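PDB 5BN3: V-type ATP synthase alpha chain from Nanoarchaeum equitans Kin4-M, which belongs to the alpha (A) subunits of the V-type ATP synthase family and holds ADP in a P-loop nucleotide-binding domain. Local coordinates for residues N136-P148 and I304-V316. Numbering follows the deposited sequence.
Sequences NENGFEHRIIVPP and IGEYFRDQGYSVV
Arg143 runs its extended chain from a CG set beside the backbone N (chi1 -68°), and Tyr313 sets its ring from a similar first torsion (chi1 -75°), which brings guanidinium and ring together as a cation-pi stack. The planes are 16° apart and the centres 4.2 Å. Strand 140-145 is an outer strand of the antiparallel sheet of the barrel-sandwich domain. It crosses residues 304-309, at the C-terminal end of helix 293-309 in the P-loop nucleotide-binding domain, almost at a right angle. A Schellman motif at Gly312 follows the helix and leads into strand 314-320. Arg143 NH1 donates to Gln311 O at 2.8 Å, in the guanidinium plane. Arg143 NE pairs with Glu141 OE1 in a nearly straight salt bridge, so the guanidinium is held flat over Tyr313 from two edges. Phe140 CZ lies over the opposite face of that ring, 3.5 Å from Tyr313 CE2, the two rings oblique. Tyr313 OH points to Glu141 O at a doubtfully short distance.

His142 starts away from the helix, but its ring comes back to it and is bonded at both nitrogens. ND1 donates to Glu137 OE1, and NE2 shares a hydrogen bond of 2.8 Å with Tyr307 OH. This fixes the rotation of the imidazole, with Phe308 CE1 over one face. Farther along, Ile145 CD1 packs on Asp310 CB at 3.6 Å; the carboxylate of Asp310 is paired with Arg188 and Arg309. The side chain of Gln311 reaches the strand backbone: Arg143 N donates to Gln311 OE1 at 3.0 Å, from well above the carbonyl plane.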
loop_
_atom_site.group_PDB
_atom_site.type_symbol
_atom_site.label_atom_id
_atom_site.label_comp_id
_atom_site.label_asym_id
_atom_site.label_seq_id
_atom_site.Cartn_x
_atom_site.Cartn_y
_atom_site.Cartn_z
ATOM N N ASN A 136 45.902 12.867 34.422
ATOM C CA ASN A 136 45.653 14.012 33.555
ATOM C C ASN A 136 45.744 13.604 32.091
ATOM O O ASN A 136 46.816 13.244 31.603
ATOM C CB ASN A 136 46.621 15.161 33.844
ATOM C CG ASN A 136 46.412 16.346 32.914
ATOM O OD1 ASN A 136 45.530 17.177 33.137
ATOM N ND2 ASN A 136 47.224 16.428 31.866
ATOM N N GLU A 137 44.613 13.647 31.396
ATOM C CA GLU A 137 44.584 13.333 29.973
ATOM C C GLU A 137 44.376 14.623 29.183
ATOM O O GLU A 137 43.247 14.974 28.834
ATOM C CB GLU A 137 43.478 12.316 29.672
ATOM C CG GLU A 137 43.561 11.682 28.288
ATOM C CD GLU A 137 42.650 10.477 28.144
ATOM O OE1 GLU A 137 41.928 10.151 29.111
ATOM O OE2 GLU A 137 42.655 9.847 27.063
ATOM N N ASN A 138 45.478 15.326 28.922
ATOM C CA ASN A 138 45.474 16.608 28.212
ATOM C C ASN A 138 44.468 17.630 28.745
ATOM O O ASN A 138 43.737 18.255 27.976
ATOM C CB ASN A 138 45.293 16.400 26.703
ATOM C CG ASN A 138 46.476 15.689 26.067
ATOM O OD1 ASN A 138 47.513 16.300 25.803
ATOM N ND2 ASN A 138 46.323 14.395 25.811
ATOM N N GLY A 139 44.443 17.800 30.063
ATOM C CA GLY A 139 43.566 18.776 30.683
ATOM C C GLY A 139 42.323 18.190 31.328
ATOM O O GLY A 139 41.635 18.875 32.085
ATOM N N PHE A 140 42.028 16.929 31.028
ATOM C CA PHE A 140 40.879 16.258 31.625
ATOM C C PHE A 140 41.307 15.355 32.777
ATOM O O PHE A 140 42.237 14.556 32.635
ATOM C CB PHE A 140 40.126 15.442 30.572
ATOM C CG PHE A 140 38.850 14.832 31.077
ATOM C CD1 PHE A 140 37.677 15.570 31.100
ATOM C CD2 PHE A 140 38.820 13.519 31.525
ATOM C CE1 PHE A 140 36.498 15.016 31.566
ATOM C CE2 PHE A 140 37.643 12.957 31.994
ATOM C CZ PHE A 140 36.482 13.708 32.013
ATOM N N GLU A 141 40.628 15.479 33.914
ATOM C CA GLU A 141 40.910 14.618 35.058
ATOM C C GLU A 141 40.258 13.245 34.881
ATOM O O GLU A 141 39.112 13.026 35.281
ATOM C CB GLU A 141 40.442 15.264 36.367
ATOM C CG GLU A 141 40.737 14.422 37.602
ATOM C CD GLU A 141 40.142 14.992 38.875
ATOM O OE1 GLU A 141 39.191 14.385 39.411
ATOM O OE2 GLU A 141 40.633 16.039 39.351
ATOM N N HIS A 142 40.995 12.322 34.277
ATOM C CA HIS A 142 40.497 10.966 34.092
ATOM C C HIS A 142 40.568 10.218 35.414
ATOM O O HIS A 142 41.645 10.059 35.995
ATOM C CB HIS A 142 41.316 10.240 33.025
ATOM C CG HIS A 142 40.663 8.998 32.501
ATOM N ND1 HIS A 142 40.593 8.711 31.154
ATOM C CD2 HIS A 142 40.067 7.965 33.138
ATOM C CE1 HIS A 142 39.974 7.558 30.986
ATOM N NE2 HIS A 142 39.645 7.081 32.171
ATOM N N ARG A 143 39.416 9.765 35.892
ATOM C CA ARG A 143 39.353 9.047 37.154
ATOM C C ARG A 143 39.470 7.545 36.939
ATOM O O ARG A 143 38.641 6.930 36.266
ATOM C CB ARG A 143 38.070 9.414 37.904
ATOM C CG ARG A 143 38.079 10.861 38.385
ATOM C CD ARG A 143 36.694 11.391 38.694
ATOM N NE ARG A 143 36.728 12.824 38.988
ATOM C CZ ARG A 143 35.653 13.600 39.088
ATOM N NH1 ARG A 143 34.442 13.091 38.915
ATOM N NH2 ARG A 143 35.790 14.890 39.355
ATOM N N ILE A 144 40.525 6.964 37.502
ATOM C CA ILE A 144 40.759 5.533 37.375
ATOM C C ILE A 144 39.850 4.791 38.345
ATOM O O ILE A 144 40.115 4.741 39.547
ATOM C CB ILE A 144 42.234 5.174 37.639
ATOM C CG1 ILE A 144 43.151 6.084 36.817
ATOM C CG2 ILE A 144 42.497 3.707 37.318
ATOM C CD1 ILE A 144 42.895 6.032 35.314
ATOM N N ILE A 145 38.764 4.237 37.819
ATOM C CA ILE A 145 37.826 3.480 38.632
ATOM C C ILE A 145 38.098 1.989 38.481
ATOM O O ILE A 145 38.213 1.478 37.366
ATOM C CB ILE A 145 36.358 3.807 38.272
ATOM C CG1 ILE A 145 36.134 3.706 36.762
ATOM C CG2 ILE A 145 35.991 5.205 38.758
ATOM C CD1 ILE A 145 34.684 3.882 36.353
ATOM N N VAL A 146 38.222 1.302 39.612
ATOM C CA VAL A 146 38.467 -0.132 39.605
ATOM C C VAL A 146 37.234 -0.847 39.068
ATOM O O VAL A 146 36.117 -0.345 39.219
ATOM C CB VAL A 146 38.827 -0.646 41.016
ATOM C CG1 VAL A 146 40.077 0.044 41.526
ATOM C CG2 VAL A 146 37.681 -0.419 41.979
ATOM N N PRO A 147 37.431 -2.006 38.415
ATOM C CA PRO A 147 36.301 -2.750 37.847
ATOM C C PRO A 147 35.240 -3.057 38.900
ATOM O O PRO A 147 35.585 -3.207 40.074
ATOM C CB PRO A 147 36.947 -4.053 37.371
ATOM C CG PRO A 147 38.366 -3.689 37.099
ATOM C CD PRO A 147 38.724 -2.657 38.130
ATOM N N PRO A 148 33.964 -3.134 38.487
ATOM C CA PRO A 148 32.860 -3.406 39.416
ATOM C C PRO A 148 33.045 -4.684 40.237
ATOM O O PRO A 148 32.493 -4.777 41.335
ATOM C CB PRO A 148 31.653 -3.553 38.483
ATOM C CG PRO A 148 31.983 -2.687 37.318
ATOM C CD PRO A 148 33.477 -2.813 37.132
ATOM N N ILE A 304 31.359 3.124 26.536
ATOM C CA ILE A 304 32.322 4.173 26.853
ATOM C C ILE A 304 31.621 5.332 27.568
ATOM O O ILE A 304 32.173 5.923 28.498
ATOM C CB ILE A 304 33.035 4.672 25.576
ATOM C CG1 ILE A 304 33.885 3.547 24.973
ATOM C CG2 ILE A 304 33.896 5.884 25.876
ATOM C CD1 ILE A 304 34.530 3.905 23.639
ATOM N N GLY A 305 30.398 5.641 27.141
ATOM C CA GLY A 305 29.601 6.671 27.789
ATOM C C GLY A 305 29.300 6.342 29.236
ATOM O O GLY A 305 29.393 7.208 30.110
ATOM N N GLU A 306 28.933 5.088 29.485
ATOM C CA GLU A 306 28.664 4.621 30.838
ATOM C C GLU A 306 29.925 4.691 31.688
ATOM O O GLU A 306 29.861 4.996 32.876
ATOM C CB GLU A 306 28.152 3.179 30.810
ATOM C CG GLU A 306 26.749 3.000 30.258
ATOM C CD GLU A 306 26.344 1.541 30.204
ATOM O OE1 GLU A 306 27.222 0.692 29.931
ATOM O OE2 GLU A 306 25.156 1.238 30.438
ATOM N N TYR A 307 31.064 4.394 31.069
ATOM C CA TYR A 307 32.353 4.389 31.760
ATOM C C TYR A 307 32.699 5.758 32.334
ATOM O O TYR A 307 33.114 5.871 33.487
ATOM C CB TYR A 307 33.457 3.907 30.812
ATOM C CG TYR A 307 34.865 4.078 31.340
ATOM C CD1 TYR A 307 35.314 3.350 32.433
ATOM C CD2 TYR A 307 35.752 4.955 30.731
ATOM C CE1 TYR A 307 36.605 3.502 32.912
ATOM C CE2 TYR A 307 37.042 5.113 31.203
ATOM C CZ TYR A 307 37.461 4.383 32.292
ATOM O OH TYR A 307 38.743 4.538 32.762
ATOM N N PHE A 308 32.525 6.801 31.532
ATOM C CA PHE A 308 32.807 8.151 32.005
ATOM C C PHE A 308 31.716 8.638 32.955
ATOM O O PHE A 308 31.976 9.440 33.853
ATOM C CB PHE A 308 33.001 9.108 30.829
ATOM C CG PHE A 308 34.353 9.001 30.182
ATOM C CD1 PHE A 308 35.457 9.622 30.751
ATOM C CD2 PHE A 308 34.526 8.281 29.009
ATOM C CE1 PHE A 308 36.708 9.528 30.162
ATOM C CE2 PHE A 308 35.772 8.184 28.413
ATOM C CZ PHE A 308 36.866 8.808 28.992
ATOM N N ARG A 309 30.496 8.143 32.760
ATOM C CA ARG A 309 29.406 8.395 33.697
ATOM C C ARG A 309 29.757 7.845 35.077
ATOM O O ARG A 309 29.490 8.480 36.100
ATOM C CB ARG A 309 28.115 7.746 33.194
ATOM C CG ARG A 309 26.938 7.862 34.155
ATOM C CD ARG A 309 25.934 6.752 33.913
ATOM N NE ARG A 309 26.500 5.441 34.228
ATOM C CZ ARG A 309 25.897 4.283 33.981
ATOM N NH1 ARG A 309 24.701 4.262 33.407
ATOM N NH2 ARG A 309 26.495 3.144 34.300
ATOM N N ASP A 310 30.369 6.665 35.100
ATOM C CA ASP A 310 30.733 6.006 36.352
ATOM C C ASP A 310 31.819 6.759 37.126
ATOM O O ASP A 310 32.010 6.529 38.320
ATOM C CB ASP A 310 31.179 4.566 36.077
ATOM C CG ASP A 310 30.044 3.681 35.598
ATOM O OD1 ASP A 310 28.865 4.030 35.829
ATOM O OD2 ASP A 310 30.336 2.623 35.000
ATOM N N GLN A 311 32.526 7.657 36.447
ATOM C CA GLN A 311 33.538 8.482 37.099
ATOM C C GLN A 311 32.899 9.701 37.754
ATOM O O GLN A 311 33.584 10.508 38.381
ATOM C CB GLN A 311 34.603 8.933 36.091
ATOM C CG GLN A 311 35.384 7.797 35.443
ATOM C CD GLN A 311 36.354 8.282 34.383
ATOM O OE1 GLN A 311 36.857 9.406 34.447
ATOM N NE2 GLN A 311 36.616 7.435 33.393
ATOM N N GLY A 312 31.585 9.835 37.602
ATOM C CA GLY A 312 30.872 10.962 38.176
ATOM C C GLY A 312 30.867 12.152 37.238
ATOM O O GLY A 312 30.846 13.305 37.675
ATOM N N TYR A 313 30.884 11.870 35.940
ATOM C CA TYR A 313 30.873 12.922 34.933
ATOM C C TYR A 313 29.561 12.936 34.152
ATOM O O TYR A 313 28.803 11.963 34.164
ATOM C CB TYR A 313 32.052 12.753 33.968
ATOM C CG TYR A 313 33.396 13.148 34.544
ATOM C CD1 TYR A 313 33.647 14.456 34.933
ATOM C CD2 TYR A 313 34.420 12.222 34.667
ATOM C CE1 TYR A 313 34.877 14.826 35.448
ATOM C CE2 TYR A 313 35.655 12.582 35.182
ATOM C CZ TYR A 313 35.875 13.886 35.570
ATOM O OH TYR A 313 37.097 14.257 36.081
ATOM N N SER A 314 29.295 14.051 33.478
ATOM C CA SER A 314 28.150 14.146 32.581
ATOM C C SER A 314 28.630 13.872 31.161
ATOM O O SER A 314 29.638 14.428 30.715
ATOM C CB SER A 314 27.494 15.524 32.670
ATOM O OG SER A 314 28.361 16.538 32.202
ATOM N N VAL A 315 27.916 12.993 30.464
ATOM C CA VAL A 315 28.316 12.539 29.140
ATOM C C VAL A 315 27.145 12.690 28.174
ATOM O O VAL A 315 25.985 12.521 28.562
ATOM C CB VAL A 315 28.739 11.051 29.176
ATOM C CG1 VAL A 315 29.297 10.608 27.829
ATOM C CG2 VAL A 315 29.764 10.816 30.264
ATOM N N VAL A 316 27.446 13.032 26.924
ATOM C CA VAL A 316 26.444 12.979 25.867
ATOM C C VAL A 316 26.915 12.074 24.734
ATOM O O VAL A 316 28.065 12.152 24.300
ATOM C CB VAL A 316 26.064 14.385 25.332
ATOM C CG1 VAL A 316 27.295 15.145 24.890
ATOM C CG2 VAL A 316 25.066 14.275 24.188
#